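Local coordinates for mitochondrial edited mRNA stability factor 1 (Trypanosoma brucei, PDB 6NL1), which acts in mitochondrial mRNA processing, probably as a Nudix-family enzyme that processes the 5' ends of transcripts, at residues V101-T106 with T173-G178; R228-P233 with P282-R287; L258-G263 with P306-L311. All coordinates share one frame; numbering follows the deposited sequence.

How the contacts relate
Contact 1 is the buried one: it pairs two strands, 100-107 and 171-178, of the four-stranded antiparallel sheet. Contacts 2 and 3 both belong to the Nudix domain and lie on opposite sides of the chain's centre, with their centres about 24 Å apart. Contact 2 is at the surface and joins two loop segments without regular secondary structure. Contact 3 is partly buried and sets the end of helix 250-262 against a loop. The chemistry follows the place. Contact 1 rests on regular backbone bonds between strands, contact 2 on side chains gathered round one aspartate, and contact 3 on two loop amides that share a helix carbonyl.

Contact 1 of 3, residues V101-T106 with T173-G178; sequences VYKWQT and TVYLFG
Val101 and Phe177 lie side by side, with Val101 CG1 3.6 Å from Phe177 CE1. On the same face, Lys103 CG packs on Thr173 CG2. Gln105 reaches Thr173 by its amide: NE2 donates to Thr173 OG1 at 2.6 Å, nearly in the amide plane. The bend at chi2 (51°) turns the Gln105 amide back to that hydroxyl. On the other face, Trp104 and Val174 point the same way, and Trp104 CE3 is 3.8 Å from Val174 CG2. Thr106 CG2 sits over the centre of the Trp104 ring. These side chains ride on the two inner strands of a four-stranded antiparallel sheet. Tyr102 with Leu176 and Trp104 with Val174 are its hydrogen-bonded pairs here. Tyr102 N bonds to Leu176 O at 2.9 Å and Trp104 N to Val174 O at 2.7 Å, and Leu176 N and Val174 N return the bonds. Farther out, Thr138 OG1 bonds to both Gln105 OE1 and Thr173 OG1. Tyr175 OH bonds to Glu136, and Tyr102 OH to Glu180. Helix 180-193 covers the face of Trp104 and Leu176 through Met190.

Contact 2 of 3, residues R228-P233 with P282-R287; sequences RPPDIP and PQYYWR
Pro229 and Pro230 pack against the indole of Trp286. Pro229 CB meets the indole obliquely, 3.4 Å from Trp286 NE1. Pro230 CD meets the benzo ring of the same indole, 3.6 Å from Trp286 CZ2. Pro230 CG also touches Tyr284 CE1. Asp231 adds its methylene: CB stands over one face of the Tyr284 ring, 3.9 Å from the ring centroid, in a CH-pi contact. Two type I beta turns, Pro229 to Ile232 and Tyr284 to Arg287, present these groups to each other. They belong to two loops of the Nudix domain, one leading to strand 235-238 and the other to strand 290-296.

The polar edge is built round the Asp231 carboxylate. Asp231 CG lies between the backbone N and the carbonyl carbon (chi1 60°), which aims the carboxylate at Trp286 and Arg287. Trp286 NE1 donates to Asp231 OD1 at 2.7 Å. The acceptor lies in the indole plane, but the donor stands above the carboxylate plane. Arg287 NE makes a salt bridge to Asp231 OD2 at 2.8 Å, from the anti side but well out of the carboxylate plane. Arg287 NH2 adds a weak bond to OD2, while its NH1 bonds to Gln279 O. Gln279 and Val288, near Arg287, bind GDP in another structure of this protein; none is bound here.

Each carboxylate oxygen is thus gripped by a different residue, which fixes the rotation of the group. The nearby arginine would probably favour the charged form of Asp231.

Contact 3 of 3, residues L258-G263 with P306-L311; sequences LWEETG and PQVVPL
This is a helix-to-loop contact in the Nudix domain, where the C-terminal end of helix 250-262 meets the loop that follows strand 290-296. The helix is the Nudix helix: its end closely matches the last part of the Nudix box, whose glutamates commonly bind metal in relatives. The polar link is Glu260 O, which accepts two backbone amides. Gln307 N is 2.8 Å from Glu260 O and comes from above the carbonyl plane. Val308 N is 3.3 Å from Glu260 O and lies in that plane, on a lone pair. Pro306 has no N-H to give, and its ring carbons CD and CG rest against Glu261 O.

Side-chain packing flanks this link. Gln307 CG stands over a face of the Trp259 six-membered ring, 4.0 Å from its centroid, as a CH-pi contact. With CG anti to its own carbonyl carbon (chi1 -56°), Gln307 also brings CG within 3.7 Å of Gly263 CA. Gly263 has positive phi where the chain leaves the helix. The amide NE2 of Gln307 turns to Gly305 O. Val308 CG2 packs on the aliphatic part of Glu260, 3.8 Å from Glu260 CG.

Glu260 forms salt bridges to Arg256 and Lys242, while Glu261 OE1 pairs with Lys238 in a salt bridge and accepts from Gly241 N, and Glu261 OE2 bonds to Tyr313 OH of the same loop. Leu258 packs on strand 200-207, and Glu261 and Thr262, with Pro306 of the loop, touch strand 216-223.

Contact 1 of 3, residues V101-T106 with T173-G178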
loop_
_atom_site.group_PDB
_atom_site.type_symbol
_atom_site.label_atom_id
_atom_site.label_comp_id
_atom_site.label_asym_id
_atom_site.label_seq_id
_atom_site.Cartn_x
_atom_site.Cartn_y
_atom_site.Cartn_z
ATOM N N VAL A 101 26.792 -5.678 -8.733
ATOM C CA VAL A 101 26.116 -5.664 -7.448
ATOM C C VAL A 101 26.616 -4.532 -6.569
ATOM O O VAL A 101 27.808 -4.392 -6.350
ATOM C CB VAL A 101 26.335 -6.981 -6.678
ATOM C CG1 VAL A 101 25.333 -7.078 -5.529
ATOM C CG2 VAL A 101 26.206 -8.171 -7.622
ATOM N N TYR A 102 25.692 -3.729 -6.060
ATOM C CA TYR A 102 26.036 -2.694 -5.106
ATOM C C TYR A 102 25.200 -2.824 -3.843
ATOM O O TYR A 102 24.092 -3.360 -3.858
ATOM C CB TYR A 102 25.821 -1.306 -5.703
ATOM C CG TYR A 102 26.832 -0.903 -6.753
ATOM C CD1 TYR A 102 26.796 -1.451 -8.032
ATOM C CD2 TYR A 102 27.804 0.048 -6.474
ATOM C CE1 TYR A 102 27.704 -1.071 -8.997
ATOM C CE2 TYR A 102 28.715 0.438 -7.428
ATOM C CZ TYR A 102 28.664 -0.125 -8.688
ATOM O OH TYR A 102 29.577 0.262 -9.637
ATOM N N LYS A 103 25.732 -2.290 -2.756
ATOM C CA LYS A 103 25.094 -2.371 -1.456
ATOM C C LYS A 103 24.851 -0.976 -0.894
ATOM O O LYS A 103 25.677 -0.071 -1.051
ATOM C CB LYS A 103 26.006 -3.152 -0.512
ATOM C CG LYS A 103 25.483 -3.338 0.867
ATOM C CD LYS A 103 26.491 -4.100 1.711
ATOM C CE LYS A 103 27.710 -3.251 1.999
ATOM N NZ LYS A 103 28.460 -3.754 3.178
ATOM N N TRP A 104 23.712 -0.807 -0.239
ATOM C CA TRP A 104 23.400 0.431 0.453
ATOM C C TRP A 104 23.029 0.066 1.884
ATOM O O TRP A 104 22.017 -0.601 2.106
ATOM C CB TRP A 104 22.225 1.123 -0.226
ATOM C CG TRP A 104 21.759 2.371 0.464
ATOM C CD1 TRP A 104 22.519 3.242 1.197
ATOM C CD2 TRP A 104 20.423 2.890 0.487
ATOM N NE1 TRP A 104 21.742 4.268 1.665
ATOM C CE2 TRP A 104 20.449 4.080 1.245
ATOM C CE3 TRP A 104 19.208 2.463 -0.063
ATOM C CZ2 TRP A 104 19.303 4.855 1.469
ATOM C CZ3 TRP A 104 18.069 3.233 0.160
ATOM C CH2 TRP A 104 18.127 4.417 0.918
ATOM N N GLN A 105 23.859 0.488 2.842
ATOM C CA GLN A 105 23.651 0.202 4.266
ATOM C C GLN A 105 22.899 1.356 4.914
ATOM O O GLN A 105 23.430 2.454 5.034
ATOM C CB GLN A 105 24.993 -0.025 4.978
ATOM C CG GLN A 105 24.853 -0.449 6.451
ATOM C CD GLN A 105 23.905 -1.640 6.634
ATOM O OE1 GLN A 105 23.008 -1.627 7.487
ATOM N NE2 GLN A 105 24.101 -2.671 5.829
ATOM N N THR A 106 21.666 1.117 5.339
ATOM C CA THR A 106 20.814 2.230 5.732
ATOM C C THR A 106 19.839 1.859 6.859
ATOM O O THR A 106 20.062 0.884 7.587
ATOM C CB THR A 106 20.070 2.801 4.478
ATOM O OG1 THR A 106 19.387 4.020 4.805
ATOM C CG2 THR A 106 19.071 1.776 3.902
ATOM N N THR A 173 19.931 -3.514 4.965
ATOM C CA THR A 173 20.913 -3.571 3.890
ATOM C C THR A 173 20.164 -3.737 2.576
ATOM O O THR A 173 19.381 -4.679 2.413
ATOM C CB THR A 173 21.893 -4.747 4.069
ATOM O OG1 THR A 173 22.470 -4.690 5.378
ATOM C CG2 THR A 173 23.002 -4.686 3.026
ATOM N N VAL A 174 20.397 -2.817 1.646
ATOM C CA VAL A 174 19.750 -2.849 0.341
ATOM C C VAL A 174 20.758 -3.266 -0.720
ATOM O O VAL A 174 21.850 -2.714 -0.788
ATOM C CB VAL A 174 19.176 -1.465 -0.024
ATOM C CG1 VAL A 174 18.558 -1.480 -1.419
ATOM C CG2 VAL A 174 18.171 -1.009 1.028
ATOM N N TYR A 175 20.397 -4.249 -1.539
ATOM C CA TYR A 175 21.257 -4.663 -2.643
ATOM C C TYR A 175 20.661 -4.253 -3.983
ATOM O O TYR A 175 19.452 -4.351 -4.188
ATOM C CB TYR A 175 21.470 -6.172 -2.640
ATOM C CG TYR A 175 22.158 -6.710 -1.414
ATOM C CD1 TYR A 175 23.523 -6.976 -1.418
ATOM C CD2 TYR A 175 21.441 -6.960 -0.253
ATOM C CE1 TYR A 175 24.144 -7.473 -0.299
ATOM C CE2 TYR A 175 22.052 -7.456 0.862
ATOM C CZ TYR A 175 23.395 -7.708 0.844
ATOM O OH TYR A 175 23.990 -8.205 1.977
ATOM N N LEU A 176 21.520 -3.802 -4.893
ATOM C CA LEU A 176 21.100 -3.446 -6.240
ATOM C C LEU A 176 21.840 -4.327 -7.237
ATOM O O LEU A 176 23.066 -4.454 -7.173
ATOM C CB LEU A 176 21.395 -1.974 -6.543
ATOM C CG LEU A 176 20.993 -0.855 -5.562
ATOM C CD1 LEU A 176 21.329 0.493 -6.177
ATOM C CD2 LEU A 176 19.535 -0.899 -5.205
ATOM N N PHE A 177 21.083 -4.939 -8.146
ATOM C CA PHE A 177 21.637 -5.767 -9.218
ATOM C C PHE A 177 21.239 -5.180 -10.564
ATOM O O PHE A 177 20.051 -5.024 -10.859
ATOM C CB PHE A 177 21.083 -7.193 -9.141
ATOM C CG PHE A 177 21.267 -7.848 -7.811
ATOM C CD1 PHE A 177 22.372 -8.642 -7.567
ATOM C CD2 PHE A 177 20.333 -7.662 -6.798
ATOM C CE1 PHE A 177 22.543 -9.251 -6.334
ATOM C CE2 PHE A 177 20.494 -8.265 -5.568
ATOM C CZ PHE A 177 21.603 -9.062 -5.333
ATOM N N GLY A 178 22.225 -4.856 -11.387
ATOM C CA GLY A 178 21.935 -4.360 -12.716
ATOM C C GLY A 178 23.193 -3.985 -13.454
ATOM O O GLY A 178 24.287 -4.351 -13.027
#

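Contact 2 of 3, residues R228-P233 with P282-R287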
loop_
_atom_site.group_PDB
_atom_site.type_symbol
_atom_site.label_atom_id
_atom_site.label_comp_id
_atom_site.label_asym_id
_atom_site.label_seq_id
_atom_site.Cartn_x
_atom_site.Cartn_y
_atom_site.Cartn_z
ATOM N N ARG A 228 3.179 -12.257 0.420
ATOM C CA ARG A 228 2.847 -10.944 0.950
ATOM C C ARG A 228 3.445 -10.862 2.356
ATOM O O ARG A 228 3.644 -11.894 3.004
ATOM C CB ARG A 228 1.311 -10.755 0.963
ATOM C CG ARG A 228 0.604 -11.561 2.055
ATOM C CD ARG A 228 -0.938 -11.468 2.008
ATOM N NE ARG A 228 -1.473 -12.723 1.504
ATOM C CZ ARG A 228 -2.046 -13.651 2.254
ATOM N NH1 ARG A 228 -2.205 -13.459 3.551
ATOM N NH2 ARG A 228 -2.486 -14.760 1.689
ATOM N N PRO A 229 3.758 -9.643 2.822
ATOM C CA PRO A 229 4.216 -9.483 4.206
ATOM C C PRO A 229 3.166 -9.983 5.200
ATOM O O PRO A 229 1.972 -9.972 4.911
ATOM C CB PRO A 229 4.426 -7.964 4.339
ATOM C CG PRO A 229 3.672 -7.362 3.220
ATOM C CD PRO A 229 3.708 -8.360 2.103
ATOM N N PRO A 230 3.615 -10.436 6.371
ATOM C CA PRO A 230 2.727 -11.049 7.365
ATOM C C PRO A 230 1.647 -10.125 7.935
ATOM O O PRO A 230 0.710 -10.638 8.536
ATOM C CB PRO A 230 3.698 -11.472 8.476
ATOM C CG PRO A 230 4.870 -10.575 8.310
ATOM C CD PRO A 230 5.014 -10.432 6.823
ATOM N N ASP A 231 1.759 -8.809 7.758
ATOM C CA ASP A 231 0.742 -7.894 8.287
ATOM C C ASP A 231 -0.453 -7.712 7.341
ATOM O O ASP A 231 -1.410 -7.009 7.656
ATOM C CB ASP A 231 1.359 -6.533 8.641
ATOM C CG ASP A 231 2.007 -5.846 7.442
ATOM O OD1 ASP A 231 2.760 -6.500 6.690
ATOM O OD2 ASP A 231 1.770 -4.638 7.261
ATOM N N ILE A 232 -0.392 -8.341 6.175
ATOM C CA ILE A 232 -1.465 -8.197 5.198
ATOM C C ILE A 232 -2.323 -9.465 5.151
ATOM O O ILE A 232 -1.815 -10.554 4.940
ATOM C CB ILE A 232 -0.897 -7.854 3.804
ATOM C CG1 ILE A 232 -0.198 -6.490 3.847
ATOM C CG2 ILE A 232 -2.004 -7.847 2.733
ATOM C CD1 ILE A 232 0.497 -6.140 2.541
ATOM N N PRO A 233 -3.634 -9.318 5.360
ATOM C CA PRO A 233 -4.548 -10.467 5.358
ATOM C C PRO A 233 -4.808 -10.965 3.931
ATOM O O PRO A 233 -4.381 -10.319 2.971
ATOM C CB PRO A 233 -5.826 -9.883 5.964
ATOM C CG PRO A 233 -5.803 -8.443 5.513
ATOM C CD PRO A 233 -4.343 -8.040 5.562
ATOM N N PRO A 282 8.661 -2.488 15.047
ATOM C CA PRO A 282 9.939 -2.746 14.375
ATOM C C PRO A 282 9.909 -3.969 13.464
ATOM O O PRO A 282 10.564 -3.961 12.418
ATOM C CB PRO A 282 10.908 -2.965 15.546
ATOM C CG PRO A 282 10.315 -2.153 16.666
ATOM C CD PRO A 282 8.826 -2.302 16.506
ATOM N N GLN A 283 9.167 -5.005 13.848
ATOM C CA GLN A 283 9.089 -6.218 13.039
ATOM C C GLN A 283 8.425 -5.995 11.680
ATOM O O GLN A 283 8.607 -6.788 10.765
ATOM C CB GLN A 283 8.345 -7.335 13.782
ATOM C CG GLN A 283 9.092 -7.879 14.989
ATOM C CD GLN A 283 9.101 -6.891 16.134
ATOM O OE1 GLN A 283 8.207 -6.025 16.137
ATOM N NE2 GLN A 283 10.001 -6.955 17.000
ATOM N N TYR A 284 7.619 -4.944 11.560
ATOM C CA TYR A 284 6.945 -4.647 10.299
ATOM C C TYR A 284 7.511 -3.360 9.724
ATOM O O TYR A 284 6.764 -2.416 9.455
ATOM C CB TYR A 284 5.451 -4.462 10.528
ATOM C CG TYR A 284 4.704 -5.661 11.076
ATOM C CD1 TYR A 284 5.188 -6.958 10.921
ATOM C CD2 TYR A 284 3.484 -5.486 11.730
ATOM C CE1 TYR A 284 4.471 -8.052 11.415
ATOM C CE2 TYR A 284 2.768 -6.558 12.216
ATOM C CZ TYR A 284 3.256 -7.838 12.058
ATOM O OH TYR A 284 2.518 -8.894 12.567
ATOM N N TYR A 285 8.830 -3.342 9.543
ATOM C CA TYR A 285 9.588 -2.133 9.222
ATOM C C TYR A 285 9.311 -1.617 7.816
ATOM O O TYR A 285 9.719 -0.503 7.475
ATOM C CB TYR A 285 11.091 -2.406 9.366
ATOM C CG TYR A 285 11.510 -3.617 8.563
ATOM C CD1 TYR A 285 11.748 -3.526 7.195
ATOM C CD2 TYR A 285 11.623 -4.864 9.166
ATOM C CE1 TYR A 285 12.106 -4.659 6.446
ATOM C CE2 TYR A 285 11.982 -5.979 8.440
ATOM C CZ TYR A 285 12.217 -5.881 7.082
ATOM O OH TYR A 285 12.566 -7.023 6.380
ATOM N N TRP A 286 8.637 -2.428 6.999
ATOM C CA TRP A 286 8.262 -2.032 5.634
ATOM C C TRP A 286 7.023 -1.123 5.574
ATOM O O TRP A 286 6.757 -0.498 4.547
ATOM C CB TRP A 286 7.983 -3.285 4.785
ATOM C CG TRP A 286 7.017 -4.210 5.437
ATOM C CD1 TRP A 286 5.648 -4.149 5.381
ATOM C CD2 TRP A 286 7.336 -5.340 6.262
ATOM N NE1 TRP A 286 5.098 -5.171 6.121
ATOM C CE2 TRP A 286 6.113 -5.915 6.671
ATOM C CE3 TRP A 286 8.538 -5.922 6.686
ATOM C CZ2 TRP A 286 6.062 -7.042 7.490
ATOM C CZ3 TRP A 286 8.486 -7.037 7.494
ATOM C CH2 TRP A 286 7.257 -7.586 7.892
ATOM N N ARG A 287 6.243 -1.077 6.652
ATOM C CA ARG A 287 4.948 -0.388 6.614
ATOM C C ARG A 287 5.128 1.077 6.318
ATOM O O ARG A 287 6.076 1.693 6.798
ATOM C CB ARG A 287 4.221 -0.522 7.942
ATOM C CG ARG A 287 3.790 -1.931 8.268
ATOM C CD ARG A 287 2.912 -1.919 9.543
ATOM N NE ARG A 287 1.706 -2.625 9.188
ATOM C CZ ARG A 287 0.477 -2.178 9.350
ATOM N NH1 ARG A 287 0.238 -1.014 9.943
ATOM N NH2 ARG A 287 -0.515 -2.941 8.930
#

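Contact 3 of 3, residues L258-G263 with P306-L311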
loop_
_atom_site.group_PDB
_atom_site.type_symbol
_atom_site.label_atom_id
_atom_site.label_comp_id
_atom_site.label_asym_id
_atom_site.label_seq_id
_atom_site.Cartn_x
_atom_site.Cartn_y
_atom_site.Cartn_z
ATOM N N LEU A 258 -8.162 6.265 -7.338
ATOM C CA LEU A 258 -9.609 6.130 -7.177
ATOM C C LEU A 258 -10.201 5.649 -8.499
ATOM O O LEU A 258 -10.995 4.706 -8.534
ATOM C CB LEU A 258 -10.265 7.461 -6.801
ATOM C CG LEU A 258 -11.791 7.488 -6.980
ATOM C CD1 LEU A 258 -12.481 6.516 -6.008
ATOM C CD2 LEU A 258 -12.332 8.891 -6.782
ATOM N N TRP A 259 -9.811 6.303 -9.593
ATOM C CA TRP A 259 -10.302 5.899 -10.911
ATOM C C TRP A 259 -9.929 4.447 -11.238
ATOM O O TRP A 259 -10.764 3.679 -11.715
ATOM C CB TRP A 259 -9.806 6.834 -12.020
ATOM C CG TRP A 259 -10.355 6.423 -13.343
ATOM C CD1 TRP A 259 -11.571 6.764 -13.864
ATOM C CD2 TRP A 259 -9.742 5.539 -14.296
ATOM N NE1 TRP A 259 -11.742 6.163 -15.090
ATOM C CE2 TRP A 259 -10.636 5.408 -15.379
ATOM C CE3 TRP A 259 -8.519 4.857 -14.342
ATOM C CZ2 TRP A 259 -10.347 4.623 -16.504
ATOM C CZ3 TRP A 259 -8.230 4.079 -15.461
ATOM C CH2 TRP A 259 -9.141 3.969 -16.524
ATOM N N GLU A 260 -8.684 4.068 -10.967
ATOM C CA GLU A 260 -8.228 2.700 -11.240
ATOM C C GLU A 260 -9.050 1.641 -10.510
ATOM O O GLU A 260 -9.255 0.543 -11.028
ATOM C CB GLU A 260 -6.737 2.533 -10.910
ATOM C CG GLU A 260 -5.833 3.383 -11.803
ATOM C CD GLU A 260 -4.346 3.185 -11.546
ATOM O OE1 GLU A 260 -3.958 2.285 -10.760
ATOM O OE2 GLU A 260 -3.554 3.940 -12.146
ATOM N N GLU A 261 -9.532 1.961 -9.314
ATOM C CA GLU A 261 -10.249 0.957 -8.530
ATOM C C GLU A 261 -11.760 0.998 -8.701
ATOM O O GLU A 261 -12.431 -0.002 -8.443
ATOM C CB GLU A 261 -9.849 1.011 -7.045
ATOM C CG GLU A 261 -8.386 0.610 -6.803
ATOM C CD GLU A 261 -8.064 0.315 -5.336
ATOM O OE1 GLU A 261 -8.563 1.041 -4.453
ATOM O OE2 GLU A 261 -7.304 -0.650 -5.067
ATOM N N THR A 262 -12.291 2.129 -9.170
ATOM C CA THR A 262 -13.738 2.318 -9.183
ATOM C C THR A 262 -14.286 2.852 -10.488
ATOM O O THR A 262 -15.485 2.741 -10.753
ATOM C CB THR A 262 -14.179 3.300 -8.085
ATOM O OG1 THR A 262 -13.701 4.609 -8.412
ATOM C CG2 THR A 262 -13.624 2.880 -6.729
ATOM N N GLY A 263 -13.417 3.460 -11.291
ATOM C CA GLY A 263 -13.840 4.088 -12.532
ATOM C C GLY A 263 -14.476 5.450 -12.297
ATOM O O GLY A 263 -15.035 6.047 -13.215
ATOM N N PRO A 306 -13.230 -1.720 -10.630
ATOM C CA PRO A 306 -11.819 -1.671 -11.024
ATOM C C PRO A 306 -11.621 -1.618 -12.537
ATOM O O PRO A 306 -12.244 -2.371 -13.276
ATOM C CB PRO A 306 -11.251 -2.976 -10.449
ATOM C CG PRO A 306 -12.121 -3.269 -9.287
ATOM C CD PRO A 306 -13.501 -2.831 -9.701
ATOM N N GLN A 307 -10.752 -0.713 -12.969
ATOM C CA GLN A 307 -10.423 -0.531 -14.369
ATOM C C GLN A 307 -9.062 -1.150 -14.627
ATOM O O GLN A 307 -8.697 -1.433 -15.760
ATOM C CB GLN A 307 -10.379 0.962 -14.695
ATOM C CG GLN A 307 -11.668 1.674 -14.349
ATOM C CD GLN A 307 -12.821 1.144 -15.169
ATOM O OE1 GLN A 307 -12.789 1.212 -16.392
ATOM N NE2 GLN A 307 -13.829 0.586 -14.508
ATOM N N VAL A 308 -8.316 -1.352 -13.552
ATOM C CA VAL A 308 -6.967 -1.881 -13.621
ATOM C C VAL A 308 -6.891 -3.111 -12.720
ATOM O O VAL A 308 -7.351 -3.071 -11.583
ATOM C CB VAL A 308 -5.961 -0.822 -13.150
ATOM C CG1 VAL A 308 -4.546 -1.394 -13.077
ATOM C CG2 VAL A 308 -6.018 0.390 -14.078
ATOM N N VAL A 309 -6.334 -4.201 -13.250
ATOM C CA VAL A 309 -6.281 -5.506 -12.576
ATOM C C VAL A 309 -7.572 -5.896 -11.824
ATOM O O VAL A 309 -7.546 -6.251 -10.648
ATOM C CB VAL A 309 -5.026 -5.656 -11.670
ATOM C CG1 VAL A 309 -3.749 -5.558 -12.511
ATOM C CG2 VAL A 309 -5.019 -4.628 -10.555
ATOM N N PRO A 310 -8.703 -5.868 -12.532
ATOM C CA PRO A 310 -10.008 -6.163 -11.932
ATOM C C PRO A 310 -10.088 -7.533 -11.248
ATOM O O PRO A 310 -10.915 -7.700 -10.353
ATOM C CB PRO A 310 -10.976 -6.076 -13.124
ATOM C CG PRO A 310 -10.105 -6.246 -14.349
ATOM C CD PRO A 310 -8.792 -5.628 -13.987
ATOM N N LEU A 311 -9.247 -8.487 -11.638
ATOM C CA LEU A 311 -9.320 -9.844 -11.074
ATOM C C LEU A 311 -8.648 -9.943 -9.707
ATOM O O LEU A 311 -8.757 -10.957 -9.021
ATOM C CB LEU A 311 -8.715 -10.881 -12.031
ATOM C CG LEU A 311 -9.512 -11.157 -13.311
ATOM C CD1 LEU A 311 -8.705 -12.010 -14.285
ATOM C CD2 LEU A 311 -10.874 -11.793 -13.001
#